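Local coordinates for cytochrome C-type biogenesis protein ccmF (Thermus thermophilus, PDB 6ZMQ) that probably attaches heme to apocytochrome c as a membrane-bound heme lyase, binding heme b between its transmembrane helices, at residues 30-35 / 63-68; 116-121 / 194-198; 446-452 / 463-468. One frame throughout, in Å; residues are numbered along the deposited sequence.

Interaction 1. Residues 30-35 / 63-68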
loop_
_atom_site.group_PDB
_atom_site.type_symbol
_atom_site.label_atom_id
_atom_site.label_comp_id
_atom_site.label_asym_id
_atom_site.label_seq_id
_atom_site.Cartn_x
_atom_site.Cartn_y
_atom_site.Cartn_z
ATOM N N LEU A 30 8.075 14.983 25.602
ATOM C CA LEU A 30 6.799 15.177 26.271
ATOM C C LEU A 30 5.747 14.217 25.727
ATOM O O LEU A 30 4.927 13.711 26.491
ATOM C CB LEU A 30 6.376 16.642 26.126
ATOM C CG LEU A 30 5.496 17.337 27.165
ATOM C CD1 LEU A 30 5.697 16.780 28.575
ATOM C CD2 LEU A 30 5.850 18.811 27.139
ATOM N N ALA A 31 5.816 13.881 24.428
ATOM C CA ALA A 31 4.924 12.871 23.851
ATOM C C ALA A 31 5.227 11.484 24.392
ATOM O O ALA A 31 4.300 10.699 24.635
ATOM C CB ALA A 31 5.030 12.857 22.320
ATOM N N LEU A 32 6.518 11.172 24.564
ATOM C CA LEU A 32 6.933 9.924 25.187
ATOM C C LEU A 32 6.445 9.840 26.631
ATOM O O LEU A 32 6.015 8.774 27.087
ATOM C CB LEU A 32 8.452 9.819 25.141
ATOM C CG LEU A 32 9.127 8.449 25.264
ATOM C CD1 LEU A 32 10.634 8.620 25.309
ATOM C CD2 LEU A 32 8.641 7.617 26.423
ATOM N N ALA A 33 6.498 10.970 27.359
ATOM C CA ALA A 33 6.044 11.012 28.748
ATOM C C ALA A 33 4.531 10.811 28.850
ATOM O O ALA A 33 4.058 10.019 29.689
ATOM C CB ALA A 33 6.464 12.333 29.393
ATOM N N PHE A 34 3.766 11.479 27.967
ATOM C CA PHE A 34 2.308 11.340 27.962
ATOM C C PHE A 34 1.887 9.929 27.575
ATOM O O PHE A 34 0.983 9.353 28.193
ATOM C CB PHE A 34 1.658 12.345 27.002
ATOM C CG PHE A 34 1.769 13.781 27.441
ATOM C CD1 PHE A 34 1.614 14.149 28.780
ATOM C CD2 PHE A 34 1.993 14.774 26.499
ATOM C CE1 PHE A 34 1.726 15.490 29.177
ATOM C CE2 PHE A 34 2.110 16.100 26.879
ATOM C CZ PHE A 34 1.966 16.465 28.222
ATOM N N SER A 35 2.549 9.349 26.564
ATOM C CA SER A 35 2.191 8.004 26.131
ATOM C C SER A 35 2.655 6.929 27.115
ATOM O O SER A 35 1.989 5.894 27.254
ATOM C CB SER A 35 2.722 7.753 24.726
ATOM O OG SER A 35 2.508 8.893 23.908
ATOM N N PRO A 63 -3.030 15.356 24.833
ATOM C CA PRO A 63 -1.665 15.914 24.965
ATOM C C PRO A 63 -0.555 15.149 24.248
ATOM O O PRO A 63 0.415 15.782 23.801
ATOM C CB PRO A 63 -1.442 15.907 26.482
ATOM C CG PRO A 63 -2.762 16.093 27.043
ATOM C CD PRO A 63 -3.591 15.185 26.197
ATOM N N ALA A 64 -0.666 13.819 24.122
ATOM C CA ALA A 64 0.343 13.022 23.419
ATOM C C ALA A 64 0.389 13.364 21.936
ATOM O O ALA A 64 1.477 13.552 21.364
ATOM C CB ALA A 64 0.050 11.531 23.590
ATOM N N PHE A 65 -0.793 13.506 21.326
ATOM C CA PHE A 65 -0.877 13.943 19.936
ATOM C C PHE A 65 -0.426 15.390 19.785
ATOM O O PHE A 65 0.150 15.757 18.755
ATOM C CB PHE A 65 -2.306 13.740 19.400
ATOM C CG PHE A 65 -2.649 14.591 18.191
ATOM C CD1 PHE A 65 -2.141 14.251 16.942
ATOM C CD2 PHE A 65 -3.429 15.746 18.306
ATOM C CE1 PHE A 65 -2.421 15.026 15.823
ATOM C CE2 PHE A 65 -3.713 16.513 17.194
ATOM C CZ PHE A 65 -3.208 16.152 15.953
ATOM N N LEU A 66 -0.677 16.225 20.799
ATOM C CA LEU A 66 -0.268 17.626 20.712
ATOM C C LEU A 66 1.245 17.782 20.768
ATOM O O LEU A 66 1.814 18.610 20.048
ATOM C CB LEU A 66 -0.927 18.445 21.816
ATOM C CG LEU A 66 -2.325 18.902 21.412
ATOM C CD1 LEU A 66 -3.038 19.562 22.576
ATOM C CD2 LEU A 66 -2.261 19.824 20.202
ATOM N N ALA A 67 1.916 16.995 21.611
ATOM C CA ALA A 67 3.375 17.032 21.635
ATOM C C ALA A 67 3.972 16.397 20.380
ATOM O O ALA A 67 5.021 16.844 19.893
ATOM C CB ALA A 67 3.899 16.351 22.890
ATOM N N ALA A 68 3.315 15.364 19.831
ATOM C CA ALA A 68 3.734 14.824 18.532
ATOM C C ALA A 68 3.597 15.860 17.419
ATOM O O ALA A 68 4.507 16.004 16.589
ATOM C CB ALA A 68 2.917 13.573 18.188
#
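Segments 30-35 and 63-68 run antiparallel as helices, their axes 8.0 Å apart at an angle of 164°, with Ala31 and Ala64 facing each other at a CA-CA distance of 4.6 Å. Small side chains permit this approach. Ala67 sets its methyl group against Ala31, CB to CB at 3.7 Å, and also meets the CB of Leu30, while the CB of Ala31 also touches the carbonyl oxygen of Ala64. Phe34 supplies the largest share of the contact. With CG beside its own backbone N (chi1 -68°), its ring folds back along the helix toward Leu30 and presents a face to Pro63, whose CB makes a CH-pi contact 3.6 Å from the ring centroid; Ala67 CB stands at the ring edge. Ser35 shows how a hydroxyl is accommodated between apolar helices: OG donates to Ala31 O at 2.6 Å, from the carbonyl face opposite that used by Ser35 N, rests against Ala64 CB, and has a weak hydrogen bond with Gln149 NE2. The segments lie on helices 20-47 and 61-81, both predicted to span the membrane. Helix 135-157 closes over one flank through Phe146, Gln149 and Val150, whereas Phe65 and Ala68 carry helix 61-81 onto helix 110-129.

Interaction 2. Residues 116-121 / 194-198; sequences LWGLLQ and YLGFV. With PTY (phosphatidylethanolamine), chain F.
Trp117 lays the five-membered ring of its indole over the ring of Tyr194, the planes only 5° apart and the centroids separated by 4.7 Å. This face-to-face stack belongs to an aromatic cluster of Trp117, Tyr194 and Phe197, the last of these one helical turn further along segment 194-198. There the geometry changes: the edge of the indole is directed at the face of Phe197, with planes at 79°, and Trp117 NE1 comes 3.2 Å from Phe197 CD2. One tryptophan therefore joins two rings of the partner helix, offering a face to the first and an edge to the second. Its CG stands anti to the backbone N (chi1 -161°), which carries the indole across to the other helix. The cluster is extended by Phe329 and Phe152, whose rings meet Trp117, and by Phe299, which meets Phe197.

Aliphatic groups fill the remainder of the contact between segments 116-121 and 194-198, whose axes come within 9.3 Å. They belong to helices 110-129 and 185-213 and run in broadly the same direction, though inclined. Leu116 CD1 meets the edge of the Tyr194 ring, in its plane, and Gln121 turns its aliphatic CG against Val198 CG1 at 3.7 Å. The outer margin reaches lipid: Leu195 CD2, which touches Leu120 CD1, lies 3.7 Å from C37 of a bound phosphatidylethanolamine.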
loop_
_atom_site.group_PDB
_atom_site.type_symbol
_atom_site.label_atom_id
_atom_site.label_comp_id
_atom_site.label_asym_id
_atom_site.label_seq_id
_atom_site.Cartn_x
_atom_site.Cartn_y
_atom_site.Cartn_z
ATOM N N LEU A 116 6.632 11.424 11.464
ATOM C CA LEU A 116 5.323 11.494 10.802
ATOM C C LEU A 116 4.503 10.228 11.068
ATOM O O LEU A 116 3.273 10.282 11.198
ATOM C CB LEU A 116 5.518 11.742 9.297
ATOM C CG LEU A 116 4.392 12.007 8.277
ATOM C CD1 LEU A 116 3.742 10.748 7.682
ATOM C CD2 LEU A 116 3.310 12.897 8.906
ATOM N N TRP A 117 5.195 9.094 11.192
ATOM C CA TRP A 117 4.592 7.805 11.511
ATOM C C TRP A 117 3.975 7.808 12.907
ATOM O O TRP A 117 2.820 7.392 13.092
ATOM C CB TRP A 117 5.692 6.753 11.402
ATOM C CG TRP A 117 5.257 5.375 11.252
ATOM C CD1 TRP A 117 3.990 4.906 11.346
ATOM C CD2 TRP A 117 6.089 4.244 10.973
ATOM N NE1 TRP A 117 3.976 3.562 11.142
ATOM C CE2 TRP A 117 5.249 3.124 10.906
ATOM C CE3 TRP A 117 7.461 4.072 10.767
ATOM C CZ2 TRP A 117 5.727 1.846 10.667
ATOM C CZ3 TRP A 117 7.938 2.799 10.510
ATOM C CH2 TRP A 117 7.067 1.703 10.452
ATOM N N GLY A 118 4.745 8.254 13.905
ATOM C CA GLY A 118 4.224 8.375 15.254
ATOM C C GLY A 118 3.153 9.436 15.378
ATOM O O GLY A 118 2.250 9.307 16.204
ATOM N N LEU A 119 3.202 10.465 14.525
ATOM C CA LEU A 119 2.143 11.475 14.509
ATOM C C LEU A 119 0.823 10.913 13.996
ATOM O O LEU A 119 -0.237 11.186 14.572
ATOM C CB LEU A 119 2.556 12.682 13.664
ATOM C CG LEU A 119 1.536 13.815 13.731
ATOM C CD1 LEU A 119 2.281 15.025 13.972
ATOM C CD2 LEU A 119 0.718 14.024 12.444
ATOM N N LEU A 120 0.861 10.154 12.901
ATOM C CA LEU A 120 -0.367 9.568 12.384
ATOM C C LEU A 120 -0.885 8.462 13.297
ATOM O O LEU A 120 -2.108 8.270 13.386
ATOM C CB LEU A 120 -0.136 9.070 10.954
ATOM C CG LEU A 120 0.177 10.163 9.923
ATOM C CD1 LEU A 120 0.153 9.629 8.496
ATOM C CD2 LEU A 120 -0.757 11.372 10.063
ATOM N N GLN A 121 0.020 7.806 14.042
ATOM C CA GLN A 121 -0.383 6.920 15.131
ATOM C C GLN A 121 -1.134 7.671 16.225
ATOM O O GLN A 121 -2.193 7.215 16.682
ATOM C CB GLN A 121 0.840 6.231 15.730
ATOM C CG GLN A 121 0.934 4.761 15.414
ATOM C CD GLN A 121 -0.062 3.941 16.193
ATOM O OE1 GLN A 121 -0.557 4.349 17.247
ATOM N NE2 GLN A 121 -0.341 2.755 15.694
ATOM N N TYR A 194 1.682 4.679 5.637
ATOM C CA TYR A 194 1.729 4.976 7.074
ATOM C C TYR A 194 0.320 5.111 7.642
ATOM O O TYR A 194 -0.015 4.456 8.643
ATOM C CB TYR A 194 2.539 6.250 7.349
ATOM C CG TYR A 194 4.041 6.175 7.081
ATOM C CD1 TYR A 194 4.682 4.956 6.866
ATOM C CD2 TYR A 194 4.812 7.333 7.033
ATOM C CE1 TYR A 194 6.048 4.890 6.602
ATOM C CE2 TYR A 194 6.173 7.281 6.777
ATOM C CZ TYR A 194 6.781 6.061 6.562
ATOM O OH TYR A 194 8.136 6.026 6.307
ATOM N N LEU A 195 -0.534 5.854 6.915
ATOM C CA LEU A 195 -1.982 5.898 7.121
ATOM C C LEU A 195 -2.585 4.507 7.150
ATOM O O LEU A 195 -3.343 4.173 8.074
ATOM C CB LEU A 195 -2.635 6.695 5.989
ATOM C CG LEU A 195 -2.522 8.209 5.934
ATOM C CD1 LEU A 195 -3.148 8.761 4.666
ATOM C CD2 LEU A 195 -3.210 8.757 7.152
ATOM N N GLY A 196 -2.192 3.669 6.176
ATOM C CA GLY A 196 -2.720 2.320 6.104
ATOM C C GLY A 196 -2.361 1.502 7.325
ATOM O O GLY A 196 -3.252 0.888 7.933
ATOM N N PHE A 197 -1.105 1.658 7.806
ATOM C CA PHE A 197 -0.661 0.937 8.995
ATOM C C PHE A 197 -1.450 1.374 10.210
ATOM O O PHE A 197 -1.957 0.526 10.960
ATOM C CB PHE A 197 0.842 1.143 9.227
ATOM C CG PHE A 197 1.329 0.723 10.615
ATOM C CD1 PHE A 197 1.650 -0.596 10.876
ATOM C CD2 PHE A 197 1.498 1.654 11.647
ATOM C CE1 PHE A 197 2.096 -0.977 12.135
ATOM C CE2 PHE A 197 1.940 1.271 12.904
ATOM C CZ PHE A 197 2.244 -0.044 13.145
ATOM N N VAL A 198 -1.664 2.688 10.345
ATOM C CA VAL A 198 -2.277 3.153 11.578
ATOM C C VAL A 198 -3.772 2.865 11.544
ATOM O O VAL A 198 -4.373 2.627 12.606
ATOM C CB VAL A 198 -1.898 4.621 11.877
ATOM C CG1 VAL A 198 -0.388 4.750 11.910
ATOM C CG2 VAL A 198 -2.425 5.557 10.854
HETATM C C1 PTY F . -12.735 6.319 11.125
HETATM C C2 PTY F . -18.027 1.289 12.875
HETATM C C3 PTY F . -17.931 2.728 13.381
HETATM O O4 PTY F . -11.508 6.978 11.009
HETATM C C5 PTY F . -15.157 6.666 11.772
HETATM C C6 PTY F . -13.788 7.329 11.570
HETATM O O7 PTY F . -13.890 8.285 10.549
HETATM C C8 PTY F . -13.891 9.639 10.918
HETATM O O10 PTY F . -14.564 10.020 11.817
HETATM C C11 PTY F . -13.022 10.634 10.140
HETATM C C12 PTY F . -12.969 11.976 10.873
HETATM C C13 PTY F . -12.078 12.989 10.146
HETATM C C14 PTY F . -12.632 13.296 8.754
HETATM C C15 PTY F . -12.001 14.573 8.196
HETATM C C16 PTY F . -12.058 14.510 6.669
HETATM C C17 PTY F . -10.931 15.337 6.042
HETATM C C18 PTY F . -9.826 14.490 5.388
HETATM C C19 PTY F . -10.325 13.194 4.740
HETATM C C20 PTY F . -9.608 12.931 3.411
HETATM C C21 PTY F . -8.135 12.569 3.627
HETATM C C22 PTY F . -7.475 12.316 2.266
HETATM C C23 PTY F . -6.267 11.380 2.374
HETATM C C24 PTY F . -4.975 12.184 2.180
HETATM C C25 PTY F . -4.048 11.477 1.186
HETATM C C26 PTY F . -2.881 12.388 0.798
HETATM C C27 PTY F . -2.359 11.996 -0.583
HETATM C C28 PTY F . -1.754 13.233 -1.245
HETATM C C29 PTY F . -1.964 13.182 -2.755
HETATM C C30 PTY F . -10.669 6.519 9.986
HETATM C C31 PTY F . -9.423 7.317 9.595
HETATM O O30 PTY F . -10.912 5.500 9.428
HETATM C C32 PTY F . -9.714 8.771 9.225
HETATM C C33 PTY F . -8.436 9.393 8.657
HETATM C C34 PTY F . -8.744 10.178 7.382
HETATM C C35 PTY F . -7.523 10.119 6.466
HETATM C C36 PTY F . -6.369 10.888 7.116
HETATM C C37 PTY F . -5.468 11.512 6.044
HETATM C C38 PTY F . -4.315 12.297 6.677
HETATM C C39 PTY F . -3.359 12.853 5.621
HETATM C C40 PTY F . -2.853 14.229 6.053
HETATM C C41 PTY F . -2.035 14.877 4.937
HETATM C C42 PTY F . -2.972 15.680 4.040
HETATM C C43 PTY F . -2.591 17.157 4.124
HETATM C C44 PTY F . -3.042 17.833 2.832
HETATM P P1 PTY F . -16.524 4.944 13.221
HETATM O O11 PTY F . -16.911 3.422 12.713
HETATM O O12 PTY F . -16.384 4.919 14.725
HETATM O O13 PTY F . -17.665 5.875 12.885
HETATM O O14 PTY F . -15.116 5.469 12.513
HETATM N N1 PTY F . -19.265 0.698 13.352
#

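Interaction 3. Residues 446-452 / 463-468. With PTY (phosphatidylethanolamine), chain H.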
loop_
_atom_site.group_PDB
_atom_site.type_symbol
_atom_site.label_atom_id
_atom_site.label_comp_id
_atom_site.label_asym_id
_atom_site.label_seq_id
_atom_site.Cartn_x
_atom_site.Cartn_y
_atom_site.Cartn_z
ATOM N N LEU A 446 -17.051 -18.306 -19.326
ATOM C CA LEU A 446 -15.671 -18.739 -19.146
ATOM C C LEU A 446 -15.205 -19.488 -20.380
ATOM O O LEU A 446 -14.227 -19.064 -21.024
ATOM C CB LEU A 446 -15.571 -19.638 -17.904
ATOM C CG LEU A 446 -14.367 -19.676 -16.946
ATOM C CD1 LEU A 446 -14.630 -20.662 -15.785
ATOM C CD2 LEU A 446 -13.042 -19.983 -17.612
ATOM N N ALA A 447 -16.046 -20.435 -20.847
ATOM C CA ALA A 447 -15.685 -21.272 -21.984
ATOM C C ALA A 447 -15.612 -20.443 -23.250
ATOM O O ALA A 447 -14.641 -20.591 -24.017
ATOM C CB ALA A 447 -16.674 -22.424 -22.144
ATOM N N LEU A 448 -16.522 -19.439 -23.353
ATOM C CA LEU A 448 -16.575 -18.544 -24.509
ATOM C C LEU A 448 -15.266 -17.811 -24.666
ATOM O O LEU A 448 -14.610 -17.970 -25.710
ATOM C CB LEU A 448 -17.710 -17.525 -24.373
ATOM C CG LEU A 448 -17.578 -16.257 -25.256
ATOM C CD1 LEU A 448 -17.736 -16.479 -26.775
ATOM C CD2 LEU A 448 -18.434 -15.084 -24.778
ATOM N N GLY A 449 -14.774 -17.263 -23.539
ATOM C CA GLY A 449 -13.605 -16.405 -23.568
ATOM C C GLY A 449 -12.374 -17.160 -24.001
ATOM O O GLY A 449 -11.644 -16.686 -24.882
ATOM N N THR A 450 -12.281 -18.435 -23.566
ATOM C CA THR A 450 -11.099 -19.233 -23.868
ATOM C C THR A 450 -11.039 -19.545 -25.355
ATOM O O THR A 450 -10.037 -19.220 -26.010
ATOM C CB THR A 450 -11.088 -20.510 -23.026
ATOM O OG1 THR A 450 -11.221 -20.161 -21.644
ATOM C CG2 THR A 450 -9.785 -21.275 -23.219
ATOM N N LEU A 451 -12.177 -19.962 -25.931
ATOM C CA LEU A 451 -12.185 -20.272 -27.356
ATOM C C LEU A 451 -12.130 -18.994 -28.175
ATOM O O LEU A 451 -11.470 -18.960 -29.223
ATOM C CB LEU A 451 -13.393 -21.135 -27.723
ATOM C CG LEU A 451 -13.575 -22.453 -26.956
ATOM C CD1 LEU A 451 -14.716 -23.286 -27.545
ATOM C CD2 LEU A 451 -12.278 -23.265 -26.928
ATOM N N PHE A 452 -12.688 -17.898 -27.626
ATOM C CA PHE A 452 -12.643 -16.617 -28.323
ATOM C C PHE A 452 -11.234 -16.057 -28.301
ATOM O O PHE A 452 -10.849 -15.280 -29.183
ATOM C CB PHE A 452 -13.638 -15.641 -27.698
ATOM C CG PHE A 452 -13.746 -14.333 -28.403
ATOM C CD1 PHE A 452 -13.858 -14.275 -29.782
ATOM C CD2 PHE A 452 -13.776 -13.152 -27.669
ATOM C CE1 PHE A 452 -13.963 -13.062 -30.423
ATOM C CE2 PHE A 452 -13.891 -11.929 -28.306
ATOM C CZ PHE A 452 -13.986 -11.885 -29.683
ATOM N N SER A 463 -5.631 -16.326 -23.339
ATOM C CA SER A 463 -7.013 -16.641 -23.689
ATOM C C SER A 463 -7.816 -17.128 -22.487
ATOM O O SER A 463 -9.006 -16.803 -22.362
ATOM C CB SER A 463 -7.040 -17.680 -24.804
ATOM O OG SER A 463 -5.981 -18.588 -24.701
ATOM N N PHE A 464 -7.175 -17.851 -21.563
ATOM C CA PHE A 464 -7.867 -18.269 -20.352
ATOM C C PHE A 464 -8.086 -17.090 -19.411
ATOM O O PHE A 464 -9.082 -17.047 -18.687
ATOM C CB PHE A 464 -7.081 -19.372 -19.646
ATOM C CG PHE A 464 -7.686 -19.778 -18.339
ATOM C CD1 PHE A 464 -8.964 -20.310 -18.303
ATOM C CD2 PHE A 464 -7.025 -19.531 -17.143
ATOM C CE1 PHE A 464 -9.551 -20.656 -17.103
ATOM C CE2 PHE A 464 -7.614 -19.863 -15.940
ATOM C CZ PHE A 464 -8.879 -20.432 -15.921
ATOM N N ALA A 465 -7.172 -16.118 -19.417
ATOM C CA ALA A 465 -7.386 -14.892 -18.651
ATOM C C ALA A 465 -8.537 -14.066 -19.216
ATOM O O ALA A 465 -9.293 -13.445 -18.454
ATOM C CB ALA A 465 -6.104 -14.071 -18.618
ATOM N N LEU A 466 -8.670 -14.039 -20.549
ATOM C CA LEU A 466 -9.851 -13.456 -21.188
ATOM C C LEU A 466 -11.123 -14.179 -20.759
ATOM O O LEU A 466 -12.152 -13.537 -20.492
ATOM C CB LEU A 466 -9.707 -13.510 -22.710
ATOM C CG LEU A 466 -10.846 -12.938 -23.561
ATOM C CD1 LEU A 466 -11.228 -11.515 -23.161
ATOM C CD2 LEU A 466 -10.511 -13.017 -25.043
ATOM N N GLY A 467 -11.054 -15.513 -20.682
ATOM C CA GLY A 467 -12.174 -16.298 -20.185
ATOM C C GLY A 467 -12.527 -15.986 -18.742
ATOM O O GLY A 467 -13.706 -15.904 -18.382
ATOM N N LEU A 468 -11.504 -15.755 -17.914
ATOM C CA LEU A 468 -11.714 -15.419 -16.507
ATOM C C LEU A 468 -12.364 -14.052 -16.340
ATOM O O LEU A 468 -13.266 -13.886 -15.510
ATOM C CB LEU A 468 -10.388 -15.449 -15.753
ATOM C CG LEU A 468 -9.827 -16.809 -15.358
ATOM C CD1 LEU A 468 -8.637 -16.607 -14.446
ATOM C CD2 LEU A 468 -10.898 -17.653 -14.704
HETATM C C1 PTY H . 3.002 -16.599 -19.050
HETATM C C2 PTY H . 3.485 -22.384 -15.452
HETATM C C3 PTY H . 3.417 -22.440 -16.977
HETATM O O4 PTY H . 2.956 -15.423 -18.294
HETATM C C5 PTY H . 1.870 -18.794 -19.435
HETATM C C6 PTY H . 1.841 -17.498 -18.629
HETATM O O7 PTY H . 0.625 -16.835 -18.836
HETATM C C8 PTY H . -0.070 -16.581 -17.647
HETATM O O10 PTY H . -0.170 -15.467 -17.247
HETATM C C11 PTY H . -0.672 -17.751 -16.866
HETATM C C12 PTY H . -2.195 -17.661 -16.807
HETATM C C13 PTY H . -2.768 -19.081 -16.821
HETATM C C14 PTY H . -2.567 -19.739 -15.455
HETATM C C15 PTY H . -3.209 -21.125 -15.431
HETATM C C16 PTY H . -4.478 -21.146 -14.573
HETATM C C17 PTY H . -5.210 -22.469 -14.822
HETATM C C18 PTY H . -6.452 -22.632 -13.938
HETATM C C19 PTY H . -7.304 -23.777 -14.500
HETATM C C20 PTY H . -8.789 -23.661 -14.136
HETATM C C21 PTY H . -9.615 -24.523 -15.099
HETATM C C22 PTY H . -10.327 -25.666 -14.367
HETATM C C23 PTY H . -11.259 -26.420 -15.322
HETATM C C24 PTY H . -12.317 -27.196 -14.533
HETATM C C25 PTY H . -13.474 -27.586 -15.452
HETATM C C26 PTY H . -14.784 -27.438 -14.683
HETATM C C27 PTY H . -15.323 -28.822 -14.329
HETATM C C28 PTY H . -16.232 -28.714 -13.107
HETATM C C29 PTY H . -15.373 -28.421 -11.879
HETATM C C30 PTY H . 4.194 -15.004 -17.792
HETATM C C31 PTY H . 4.273 -14.236 -16.472
HETATM O O30 PTY H . 5.188 -15.235 -18.392
HETATM C C32 PTY H . 2.944 -14.324 -15.725
HETATM C C33 PTY H . 3.063 -13.610 -14.378
HETATM C C34 PTY H . 2.003 -14.153 -13.424
HETATM C C35 PTY H . 0.628 -13.659 -13.862
HETATM C C36 PTY H . -0.057 -12.983 -12.678
HETATM C C37 PTY H . -1.569 -13.177 -12.770
HETATM C C38 PTY H . -2.185 -12.556 -11.522
HETATM C C39 PTY H . -3.618 -12.132 -11.816
HETATM C C40 PTY H . -4.050 -11.077 -10.803
HETATM C C41 PTY H . -5.447 -11.450 -10.310
HETATM C C42 PTY H . -5.994 -10.347 -9.411
HETATM C C43 PTY H . -5.202 -10.340 -8.107
HETATM C C44 PTY H . -5.941 -9.533 -7.040
HETATM P P1 PTY H . 3.468 -20.864 -19.061
HETATM O O11 PTY H . 3.092 -21.175 -17.486
HETATM O O12 PTY H . 2.650 -21.756 -19.961
HETATM O O13 PTY H . 4.929 -21.165 -19.286
HETATM O O14 PTY H . 3.181 -19.284 -19.434
HETATM N N1 PTY H . 3.536 -23.726 -14.894
#
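Gly449 and Gly467 bring two helix backbones almost into direct contact, their CA atoms 3.7 Å apart. The axes of segments 446-452 and 463-468 approach to 6.8 Å and run antiparallel at 151°. Neither glycine has a side chain to hold the helices off, and main-chain atoms carry much of the contact as a result. Two CA-H...O contacts span it: Leu446 CA approaches Gly467 O at 3.5 Å with a nearly straight angle of 173° at the hydrogen, and Thr450 CA approaches Ser463 O. The pair is a helical hairpin, formed by the consecutive helices 439-454 and 460-484, and it illustrates how one glycine on each helix lets two predicted transmembrane helices pack backbone to backbone.

Larger side chains close in around the glycines. Phe464 CG is anti to the backbone N (chi1 176°), and the ring extends along the border of the hairpin, where Phe464 CE1 meets Leu446 CD2 at 3.6 Å and Phe464 CE2 meets C18 of a bound phosphatidylethanolamine at 3.6 Å. Cut back to an alanine, Phe464 would probably leave a gap between Leu446 CD2 and the lipid chain, with that methyl deprived of its aromatic neighbour. Thr450 OG1 sits near the ring's edge and donates to Leu446 O at 3.3 Å from above the carbonyl plane, an oxygen that also accepts from Thr450 N. Ser463 directs CB at Thr450 O, while its OG bonds to the carbonyls of Thr459 and Tyr458. On the surface, Leu466 CD2 touches Phe452 CD2 at 4.2 Å.

Helix 402-422 lies against the hairpin through Ala414 and Leu418, which meet Leu446, Phe464 and Leu468, and helix 501-525 meets Ala465 and Leu466 through Ala521 and Leu518.

In the fold
The three contacts sample one transmembrane bundle. Interaction 2, centred about 13 Å from the centre of the chain, is wholly buried and relies on large aromatic rings. Interactions 1 and 3 have their centres about 28 and 31 Å from that point, on opposite sides of it; interaction 1 is still a buried contact, whereas interaction 3 is only partly buried. Both join antiparallel helices through small residues: alanines around a proline-phenylalanine contact in the first, paired glycines in the third, where the axes come closer still. Interactions 1 and 2 touch, Ala68 O meeting Leu119 CD1 at 3.6 Å, whereas interaction 3 stands apart, later in the chain. Interactions 2 and 3 each border a bound lipid.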